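Local structure of lysine cyclodeaminase (Streptomyces pristinaespiralis, 5YU3) at residues S138-I144 / A202-A208; T146-V151 / F179-A183; R165-W169 / P195-E201. The protein catalyses the NAD-dependent cyclodeamination of L-lysine, probably to L-pipecolic acid with loss of ammonia, and also recognises L-ornithine and L-2,4-diaminobutyric acid. One frame throughout, in Å; residues are numbered along the deposited sequence.

Contact 1 (S138-I144 / A202-A208); sequences SHTLGLI and ADVISTA. With NAD (nicotinamide-adenine-dinucleotide), chain F.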
# COMPACT_ATOMS: atom_id res chain seq x y z
N SER A 138 16.30 3.22 36.51
CA SER A 138 16.99 2.21 35.70
C SER A 138 18.34 2.73 35.22
O SER A 138 18.44 3.82 34.65
CB SER A 138 16.12 1.83 34.50
OG SER A 138 15.01 1.04 34.91
N HIS A 139 19.37 1.93 35.43
CA HIS A 139 20.74 2.32 35.17
C HIS A 139 21.42 1.48 34.10
O HIS A 139 22.30 1.98 33.39
CB HIS A 139 21.51 2.26 36.52
CG HIS A 139 23.00 2.09 36.42
ND1 HIS A 139 23.59 0.93 35.95
CD2 HIS A 139 24.01 2.89 36.81
CE1 HIS A 139 24.90 1.05 36.01
NE2 HIS A 139 25.19 2.23 36.53
N THR A 140 21.00 0.22 33.93
CA THR A 140 21.64 -0.71 33.00
C THR A 140 20.64 -1.15 31.94
O THR A 140 19.63 -1.78 32.26
CB THR A 140 22.18 -1.93 33.73
OG1 THR A 140 23.25 -1.53 34.60
CG2 THR A 140 22.68 -2.97 32.74
N LEU A 141 20.94 -0.86 30.68
CA LEU A 141 20.14 -1.33 29.56
C LEU A 141 20.78 -2.57 28.97
O LEU A 141 22.01 -2.66 28.84
CB LEU A 141 20.01 -0.24 28.49
CG LEU A 141 19.43 -0.64 27.12
CD1 LEU A 141 17.95 -0.96 27.26
CD2 LEU A 141 19.64 0.49 26.10
N GLY A 142 19.95 -3.55 28.62
CA GLY A 142 20.38 -4.70 27.85
C GLY A 142 19.84 -4.59 26.43
O GLY A 142 18.70 -4.17 26.22
N LEU A 143 20.68 -4.96 25.45
CA LEU A 143 20.26 -5.02 24.05
C LEU A 143 20.61 -6.38 23.50
O LEU A 143 21.78 -6.78 23.53
CB LEU A 143 20.93 -3.92 23.21
CG LEU A 143 20.62 -2.47 23.60
CD1 LEU A 143 21.48 -1.51 22.77
CD2 LEU A 143 19.13 -2.12 23.45
N ILE A 144 19.62 -7.11 22.99
CA ILE A 144 19.84 -8.33 22.24
C ILE A 144 19.53 -8.03 20.78
O ILE A 144 18.39 -7.67 20.45
CB ILE A 144 18.99 -9.50 22.75
CG1 ILE A 144 19.08 -9.63 24.27
CG2 ILE A 144 19.42 -10.79 22.03
CD1 ILE A 144 20.37 -10.19 24.73
N ALA A 202 20.39 -6.56 33.71
CA ALA A 202 19.75 -5.37 33.13
C ALA A 202 18.52 -4.95 33.91
O ALA A 202 17.77 -5.78 34.45
CB ALA A 202 19.37 -5.64 31.67
N ASP A 203 18.30 -3.63 33.96
CA ASP A 203 17.05 -3.07 34.46
C ASP A 203 15.98 -2.98 33.39
O ASP A 203 14.78 -3.09 33.68
CB ASP A 203 17.29 -1.67 35.03
CG ASP A 203 18.30 -1.67 36.16
OD1 ASP A 203 18.07 -2.41 37.15
OD2 ASP A 203 19.31 -0.93 36.06
N VAL A 204 16.38 -2.74 32.15
CA VAL A 204 15.47 -2.69 31.01
C VAL A 204 16.20 -3.35 29.84
O VAL A 204 17.42 -3.25 29.73
CB VAL A 204 15.06 -1.23 30.71
CG1 VAL A 204 16.28 -0.33 30.68
CG2 VAL A 204 14.26 -1.14 29.40
N ILE A 205 15.47 -4.09 29.01
CA ILE A 205 16.05 -4.78 27.87
C ILE A 205 15.22 -4.42 26.64
O ILE A 205 14.00 -4.32 26.74
CB ILE A 205 16.08 -6.31 28.07
CG1 ILE A 205 17.07 -6.70 29.18
CG2 ILE A 205 16.44 -7.05 26.76
CD1 ILE A 205 16.97 -8.16 29.62
N SER A 206 15.88 -4.23 25.50
CA SER A 206 15.22 -4.25 24.20
C SER A 206 15.77 -5.41 23.38
O SER A 206 16.99 -5.54 23.23
CB SER A 206 15.42 -2.92 23.43
OG SER A 206 14.71 -1.87 24.03
N THR A 207 14.88 -6.24 22.86
CA THR A 207 15.25 -7.26 21.88
C THR A 207 14.83 -6.78 20.50
O THR A 207 13.69 -6.37 20.31
CB THR A 207 14.62 -8.63 22.20
OG1 THR A 207 13.19 -8.56 22.09
CG2 THR A 207 14.98 -9.07 23.62
N ALA A 208 15.78 -6.79 19.55
CA ALA A 208 15.49 -6.27 18.21
C ALA A 208 16.44 -7.02 17.27
O ALA A 208 17.49 -6.51 16.86
CB ALA A 208 15.68 -4.75 18.12
PA NAD F . 19.14 -5.34 11.50
O1A NAD F . 19.38 -6.38 10.45
O2A NAD F . 19.78 -3.97 11.37
O5B NAD F . 19.66 -5.93 12.90
C5B NAD F . 19.17 -7.19 13.38
C4B NAD F . 20.31 -7.82 14.18
O4B NAD F . 19.83 -9.00 14.82
C3B NAD F . 21.46 -8.27 13.27
O3B NAD F . 22.68 -7.60 13.66
C2B NAD F . 21.55 -9.77 13.51
O2B NAD F . 22.88 -10.28 13.51
C1B NAD F . 20.93 -9.90 14.89
N9A NAD F . 20.43 -11.24 15.26
C8A NAD F . 19.82 -12.16 14.48
N7A NAD F . 19.48 -13.26 15.22
C5A NAD F . 19.88 -13.02 16.50
C6A NAD F . 19.84 -13.73 17.79
N6A NAD F . 19.29 -14.96 17.89
N1A NAD F . 20.35 -13.09 18.87
C2A NAD F . 20.91 -11.87 18.82
N3A NAD F . 20.99 -11.17 17.67
C4A NAD F . 20.49 -11.68 16.51
O3 NAD F . 17.53 -5.17 11.64
PN NAD F . 16.74 -4.07 12.49
O1N NAD F . 17.53 -3.77 13.74
O2N NAD F . 16.35 -2.95 11.55
O5D NAD F . 15.38 -4.84 12.87
C5D NAD F . 15.38 -5.84 13.88
C4D NAD F . 13.95 -6.34 14.09
O4D NAD F . 13.11 -5.24 14.46
C3D NAD F . 13.35 -6.91 12.82
O3D NAD F . 12.51 -8.03 13.17
C2D NAD F . 12.47 -5.79 12.31
O2D NAD F . 11.44 -6.24 11.42
C1D NAD F . 11.94 -5.27 13.63
N1N NAD F . 11.35 -3.94 13.58
C2N NAD F . 10.33 -3.68 14.42
C3N NAD F . 9.71 -2.43 14.42
C7N NAD F . 8.59 -2.19 15.38
O7N NAD F . 7.89 -1.21 15.26
N7N NAD F . 8.43 -3.05 16.40
C4N NAD F . 10.18 -1.42 13.58
C5N NAD F . 11.26 -1.72 12.75
C6N NAD F . 11.84 -2.99 12.77
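Asp203 reaches across to the backbone of His139 and Thr140, at the point where strand 140-144 begins. Asp203 CB lies 3.5 Å from Ser138 OG. CG stands beside its own backbone N (chi1 -59°), and this brings the carboxylate up to two successive amides. Asp203 OD2 accepts from His139 N at 2.9 Å, the donor standing above the carboxylate plane. The same Asp203 OD2 accepts from Thr140 N at 3.0 Å, on the anti side and closer to the plane. OD1 is held by Arg225 and His227, so both oxygens of this buried group have partners. With an alanine here, the His139 and Thr140 amides would probably lose their shared acceptor, and Arg225 and His227 their partner on OD1. The backbone of Asp203 binds back, Asp203 N giving a hydrogen bond of 2.8 Å to Thr140 O.

Beyond this clasp the two segments run as neighbouring parallel strands of the Rossmann-type sheet that carries NAD. Gly142 bonds the other strand through both its N and its O: N donates to Val204 O, and O accepts from Ser206 N. Ile205 CG1 and Ala202 CB crowd the side of Gly142 where a CB would stand. On the sheet face of Leu141 and Leu143, Leu141 CD1 packs 3.9 Å from Val204 CG1, and Leu143 CD2 meets Ser206 CB. On the other face, Ile144 and Thr207 lie side by side and point the same way. Ile144 CG2 also reaches the adenine, 3.7 Å from NAD C2A. The last bond runs from Ala208 N to Ile144 O at 2.9 Å.

Contact 2 (T146-V151 / F179-A183); sequences TGAQAV and FARRA. With NAD (nicotinamide-adenine-dinucleotide), chain F.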
# COMPACT_ATOMS: atom_id res chain seq x y z
N THR A 146 22.17 -5.99 17.91
CA THR A 146 22.79 -4.68 17.86
C THR A 146 22.90 -4.23 16.41
O THR A 146 23.97 -3.83 15.94
CB THR A 146 24.17 -4.68 18.53
OG1 THR A 146 25.05 -5.59 17.86
CG2 THR A 146 24.04 -5.10 20.00
N GLY A 147 21.79 -4.29 15.69
CA GLY A 147 21.70 -3.76 14.35
C GLY A 147 21.15 -2.35 14.35
O GLY A 147 21.44 -1.55 15.25
N ALA A 148 20.32 -2.05 13.36
CA ALA A 148 19.85 -0.67 13.18
C ALA A 148 18.92 -0.24 14.30
O ALA A 148 19.10 0.84 14.87
CB ALA A 148 19.18 -0.51 11.82
N GLN A 149 17.90 -1.05 14.64
CA GLN A 149 16.95 -0.58 15.65
C GLN A 149 17.63 -0.40 17.00
O GLN A 149 17.26 0.49 17.78
CB GLN A 149 15.77 -1.56 15.80
CG GLN A 149 14.90 -1.72 14.56
CD GLN A 149 14.60 -0.41 13.85
OE1 GLN A 149 14.11 0.54 14.47
NE2 GLN A 149 14.89 -0.37 12.55
N ALA A 150 18.63 -1.22 17.30
CA ALA A 150 19.31 -1.11 18.58
C ALA A 150 19.88 0.28 18.79
O ALA A 150 19.93 0.78 19.92
CB ALA A 150 20.41 -2.17 18.69
N VAL A 151 20.30 0.94 17.70
CA VAL A 151 20.84 2.29 17.82
C VAL A 151 19.80 3.24 18.39
O VAL A 151 20.06 3.97 19.36
CB VAL A 151 21.38 2.78 16.46
CG1 VAL A 151 21.85 4.26 16.55
CG2 VAL A 151 22.51 1.87 15.98
N PHE A 179 29.03 -1.97 17.66
CA PHE A 179 27.93 -1.21 18.24
C PHE A 179 28.44 -0.03 19.06
O PHE A 179 27.85 1.05 19.01
CB PHE A 179 27.02 -2.10 19.09
CG PHE A 179 25.81 -1.38 19.59
CD1 PHE A 179 24.81 -0.98 18.70
CD2 PHE A 179 25.70 -1.03 20.93
CE1 PHE A 179 23.71 -0.29 19.15
CE2 PHE A 179 24.60 -0.34 21.40
CZ PHE A 179 23.59 0.04 20.50
N ALA A 180 29.53 -0.21 19.81
CA ALA A 180 30.02 0.88 20.65
C ALA A 180 30.29 2.14 19.84
O ALA A 180 29.96 3.25 20.29
CB ALA A 180 31.27 0.44 21.42
N ARG A 181 30.86 2.01 18.64
CA ARG A 181 31.11 3.21 17.84
C ARG A 181 29.81 3.85 17.37
O ARG A 181 29.69 5.08 17.36
CB ARG A 181 31.99 2.88 16.63
CG ARG A 181 32.37 4.11 15.82
CD ARG A 181 33.61 3.86 14.96
NE ARG A 181 34.07 5.06 14.25
CZ ARG A 181 33.45 5.62 13.22
NH1 ARG A 181 32.33 5.10 12.76
NH2 ARG A 181 33.96 6.71 12.65
N ARG A 182 28.83 3.04 16.97
CA ARG A 182 27.54 3.61 16.56
C ARG A 182 26.81 4.26 17.72
O ARG A 182 26.02 5.19 17.51
CB ARG A 182 26.67 2.51 15.92
CG ARG A 182 27.13 2.07 14.54
CD ARG A 182 26.23 0.97 13.98
NE ARG A 182 26.65 -0.36 14.44
CZ ARG A 182 25.83 -1.29 14.92
NH1 ARG A 182 24.52 -1.05 15.01
NH2 ARG A 182 26.32 -2.46 15.30
N ALA A 183 27.04 3.80 18.95
CA ALA A 183 26.35 4.29 20.14
C ALA A 183 27.07 5.43 20.84
O ALA A 183 26.50 6.03 21.76
CB ALA A 183 26.18 3.15 21.15
PA NAD F . 19.14 -5.34 11.50
O1A NAD F . 19.38 -6.38 10.45
O2A NAD F . 19.78 -3.97 11.37
O5B NAD F . 19.66 -5.93 12.90
C5B NAD F . 19.17 -7.19 13.38
C4B NAD F . 20.31 -7.82 14.18
O4B NAD F . 19.83 -9.00 14.82
C3B NAD F . 21.46 -8.27 13.27
O3B NAD F . 22.68 -7.60 13.66
C2B NAD F . 21.55 -9.77 13.51
O2B NAD F . 22.88 -10.28 13.51
C1B NAD F . 20.93 -9.90 14.89
N9A NAD F . 20.43 -11.24 15.26
C8A NAD F . 19.82 -12.16 14.48
N7A NAD F . 19.48 -13.26 15.22
C5A NAD F . 19.88 -13.02 16.50
C6A NAD F . 19.84 -13.73 17.79
N6A NAD F . 19.29 -14.96 17.89
N1A NAD F . 20.35 -13.09 18.87
C2A NAD F . 20.91 -11.87 18.82
N3A NAD F . 20.99 -11.17 17.67
C4A NAD F . 20.49 -11.68 16.51
O3 NAD F . 17.53 -5.17 11.64
PN NAD F . 16.74 -4.07 12.49
O1N NAD F . 17.53 -3.77 13.74
O2N NAD F . 16.35 -2.95 11.55
O5D NAD F . 15.38 -4.84 12.87
C5D NAD F . 15.38 -5.84 13.88
C4D NAD F . 13.95 -6.34 14.09
O4D NAD F . 13.11 -5.24 14.46
C3D NAD F . 13.35 -6.91 12.82
O3D NAD F . 12.51 -8.03 13.17
C2D NAD F . 12.47 -5.79 12.31
O2D NAD F . 11.44 -6.24 11.42
C1D NAD F . 11.94 -5.27 13.63
N1N NAD F . 11.35 -3.94 13.58
C2N NAD F . 10.33 -3.68 14.42
C3N NAD F . 9.71 -2.43 14.42
C7N NAD F . 8.59 -2.19 15.38
O7N NAD F . 7.89 -1.21 15.26
N7N NAD F . 8.43 -3.05 16.40
C4N NAD F . 10.18 -1.42 13.58
C5N NAD F . 11.26 -1.72 12.75
C6N NAD F . 11.84 -2.99 12.77
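Arg182 carries the polar part of this contact, gripping Thr146 O with both terminal nitrogens. Arg182 NH2 lies 2.8 Å from Thr146 O and approaches nearly in line with the carbonyl. Arg182 NH1 is 3.0 Å from Thr146 O but comes in from above the carbonyl plane; both bonds stay close to the guanidinium plane. NH1 also makes a weak bond to Gly147 O. A bend at chi3 (-85°) turns the guanidinium toward these carbonyls. Ser178 holds NH2 as well, and the second subunit packs here through its Asp336 and Leu338.

The carbonyls belong to the turn between strand 140-144 and helix 148-160, which fits the GxGxxA pattern of Rossmann-type dinucleotide sites. The amides that follow bind the pyrophosphate: Ala148 N donates to NAD O2A at 2.8 Å, and Gln149 N to NAD O1N at 2.9 Å. Gln149 NE2 adds a bond of 3.1 Å to NAD O2N. Gly147 CA is 3.3 Å from NAD O5B, and a CB there would clash with the cofactor.

The apolar part centres on Phe179. Thr146 CG2 sits over one ring face, offset toward the rim. Ala150 CB lies 3.8 Å from Phe179 CE1, and Val151 CG2 lies 4.0 Å from Phe179 CE1.

Contact 3 (R165-W169 / P195-E201); sequences RALVW and PARIAAE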
# COMPACT_ATOMS: atom_id res chain seq x y z
N ARG A 165 24.99 2.43 31.51
CA ARG A 165 25.71 1.45 30.72
C ARG A 165 24.72 0.60 29.94
O ARG A 165 23.55 0.48 30.29
CB ARG A 165 26.61 0.56 31.59
CG ARG A 165 25.85 -0.38 32.48
CD ARG A 165 26.81 -1.29 33.24
NE ARG A 165 26.09 -2.22 34.11
CZ ARG A 165 26.60 -3.35 34.57
NH1 ARG A 165 27.84 -3.71 34.24
NH2 ARG A 165 25.87 -4.14 35.35
N ALA A 166 25.23 0.02 28.85
CA ALA A 166 24.47 -0.89 28.01
C ALA A 166 25.27 -2.18 27.85
O ALA A 166 26.44 -2.14 27.42
CB ALA A 166 24.18 -0.26 26.64
N LEU A 167 24.66 -3.30 28.23
CA LEU A 167 25.22 -4.64 28.02
C LEU A 167 24.57 -5.22 26.77
O LEU A 167 23.34 -5.31 26.71
CB LEU A 167 24.94 -5.53 29.23
CG LEU A 167 25.40 -5.06 30.61
CD1 LEU A 167 24.97 -6.06 31.67
CD2 LEU A 167 26.91 -4.86 30.64
N VAL A 168 25.38 -5.59 25.77
CA VAL A 168 24.84 -5.84 24.44
C VAL A 168 25.33 -7.16 23.86
O VAL A 168 26.46 -7.60 24.11
CB VAL A 168 25.16 -4.66 23.47
CG1 VAL A 168 24.80 -3.34 24.11
CG2 VAL A 168 26.62 -4.66 23.05
N TRP A 169 24.47 -7.80 23.07
CA TRP A 169 24.80 -9.05 22.41
C TRP A 169 24.21 -9.07 21.01
O TRP A 169 23.13 -8.53 20.77
CB TRP A 169 24.29 -10.27 23.19
CG TRP A 169 24.77 -11.56 22.62
CD1 TRP A 169 24.03 -12.50 21.96
CD2 TRP A 169 26.11 -12.06 22.66
NE1 TRP A 169 24.83 -13.55 21.59
CE2 TRP A 169 26.11 -13.30 22.00
CE3 TRP A 169 27.31 -11.57 23.19
CZ2 TRP A 169 27.26 -14.08 21.87
CZ3 TRP A 169 28.45 -12.34 23.05
CH2 TRP A 169 28.42 -13.57 22.40
N PRO A 195 23.87 -13.27 26.55
CA PRO A 195 22.46 -13.05 26.92
C PRO A 195 22.13 -13.42 28.36
O PRO A 195 21.32 -12.73 28.99
CB PRO A 195 21.70 -13.91 25.92
CG PRO A 195 22.75 -14.09 24.71
CD PRO A 195 23.95 -14.00 25.23
N ALA A 196 22.73 -14.48 28.91
CA ALA A 196 22.43 -14.83 30.29
C ALA A 196 22.88 -13.74 31.25
O ALA A 196 22.20 -13.45 32.24
CB ALA A 196 23.08 -16.18 30.65
N ARG A 197 24.02 -13.10 30.96
CA ARG A 197 24.47 -11.99 31.81
C ARG A 197 23.54 -10.79 31.66
O ARG A 197 23.24 -10.11 32.65
CB ARG A 197 25.91 -11.61 31.47
CG ARG A 197 26.36 -10.36 32.21
CD ARG A 197 27.88 -10.15 32.26
NE ARG A 197 28.16 -8.98 33.09
CZ ARG A 197 28.85 -7.91 32.71
NH1 ARG A 197 29.39 -7.85 31.50
NH2 ARG A 197 29.01 -6.90 33.55
N ILE A 198 23.09 -10.52 30.44
CA ILE A 198 22.16 -9.42 30.21
C ILE A 198 20.87 -9.65 30.98
O ILE A 198 20.35 -8.74 31.65
CB ILE A 198 21.90 -9.25 28.70
CG1 ILE A 198 23.19 -8.79 27.99
CG2 ILE A 198 20.75 -8.27 28.44
CD1 ILE A 198 23.10 -8.83 26.47
N ALA A 199 20.34 -10.88 30.93
CA ALA A 199 19.13 -11.21 31.68
C ALA A 199 19.32 -10.97 33.18
O ALA A 199 18.44 -10.42 33.85
CB ALA A 199 18.74 -12.66 31.41
N ALA A 200 20.49 -11.35 33.72
CA ALA A 200 20.70 -11.23 35.16
C ALA A 200 20.90 -9.79 35.61
O ALA A 200 20.51 -9.44 36.73
CB ALA A 200 21.91 -12.07 35.58
N GLU A 201 21.49 -8.93 34.77
CA GLU A 201 21.97 -7.64 35.25
C GLU A 201 21.19 -6.43 34.76
O GLU A 201 21.31 -5.36 35.37
CB GLU A 201 23.45 -7.46 34.87
CG GLU A 201 24.40 -8.29 35.73
CD GLU A 201 25.87 -8.09 35.39
OE1 GLU A 201 26.62 -9.08 35.40
OE2 GLU A 201 26.27 -6.94 35.12
O HOH W 1 23.21 -4.06 36.60
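Trp169 and Pro195 close one end of a strand-helix packing in the Rossmann-type domain, where helix 195-201 covers strand 165-169 of the parallel sheet. The two axes run roughly antiparallel, at 149°, and approach to 8.3 Å.

The tight, buried part lies at Leu167 and Ile198. Ile198 CD1 touches Trp169 CB and rests 3.5 Å from Leu167 O, while Ile198 CG1 packs 3.9 Å from Leu167 CB. Leu167 CD1 meets Glu201 CB. The Trp169-Pro195 pair is close-packed too, though partly exposed. Pro195 lies over one face of the indole in a CH-pi contact, its CD 3.6 Å from the centroid of the Trp169 five-membered ring and only 9° off the normal. Pro195 CG comes as near as 3.4 Å to Trp169 CD1. The indole CG stands anti to the backbone N, and the ring lies against the proline.

The other end is polar and hydrated. Here Arg165, Arg197 and Glu201 form a salt-bridge network. Arg165 NH2 donates to the anti lone pair of Glu201 OE2 at 2.8 Å, from a guanidinium tilted against that bond. Arg197 NE holds Glu201 OE1 at 2.8 Å, along the helix itself. The two guanidinium planes stand 68° apart. The shared carboxylate probably offsets their like charges, and Glu191 adds a salt bridge to Arg197. Leu167 CD2 lies over one face of the Arg197 guanidinium, and its CD1 over the centre of the Arg165 guanidinium. A water bridges the two segments, accepting from Arg165 NH2 and donating to Glu201 O at 2.6 Å.

Overall arrangement
Contacts 1 and 3 meet in one parallel sheet, where strands 140-144 and 165-169 are neighbours. Helix 195-201 of contact 3 is followed in the chain by strand 204-207 of contact 1. Contact 1 is buried and rests mainly on backbone bonds between strands. Contact 3 lies farther out and is partly exposed. It joins helix to sheet by apolar packing and a charged network. Contact 2 is buried too, but at the turn after strand 140-144, where arginine holds backbone carbonyls and the second subunit is close. Contact 1 touches NAD at the adenine and at a ribose C5D; contact 2 binds it mainly at the pyrophosphate. Leu143 CD1 packs on Phe179 CZ between them, and Thr146 CG2 packs against Val168 between contacts 2 and 3.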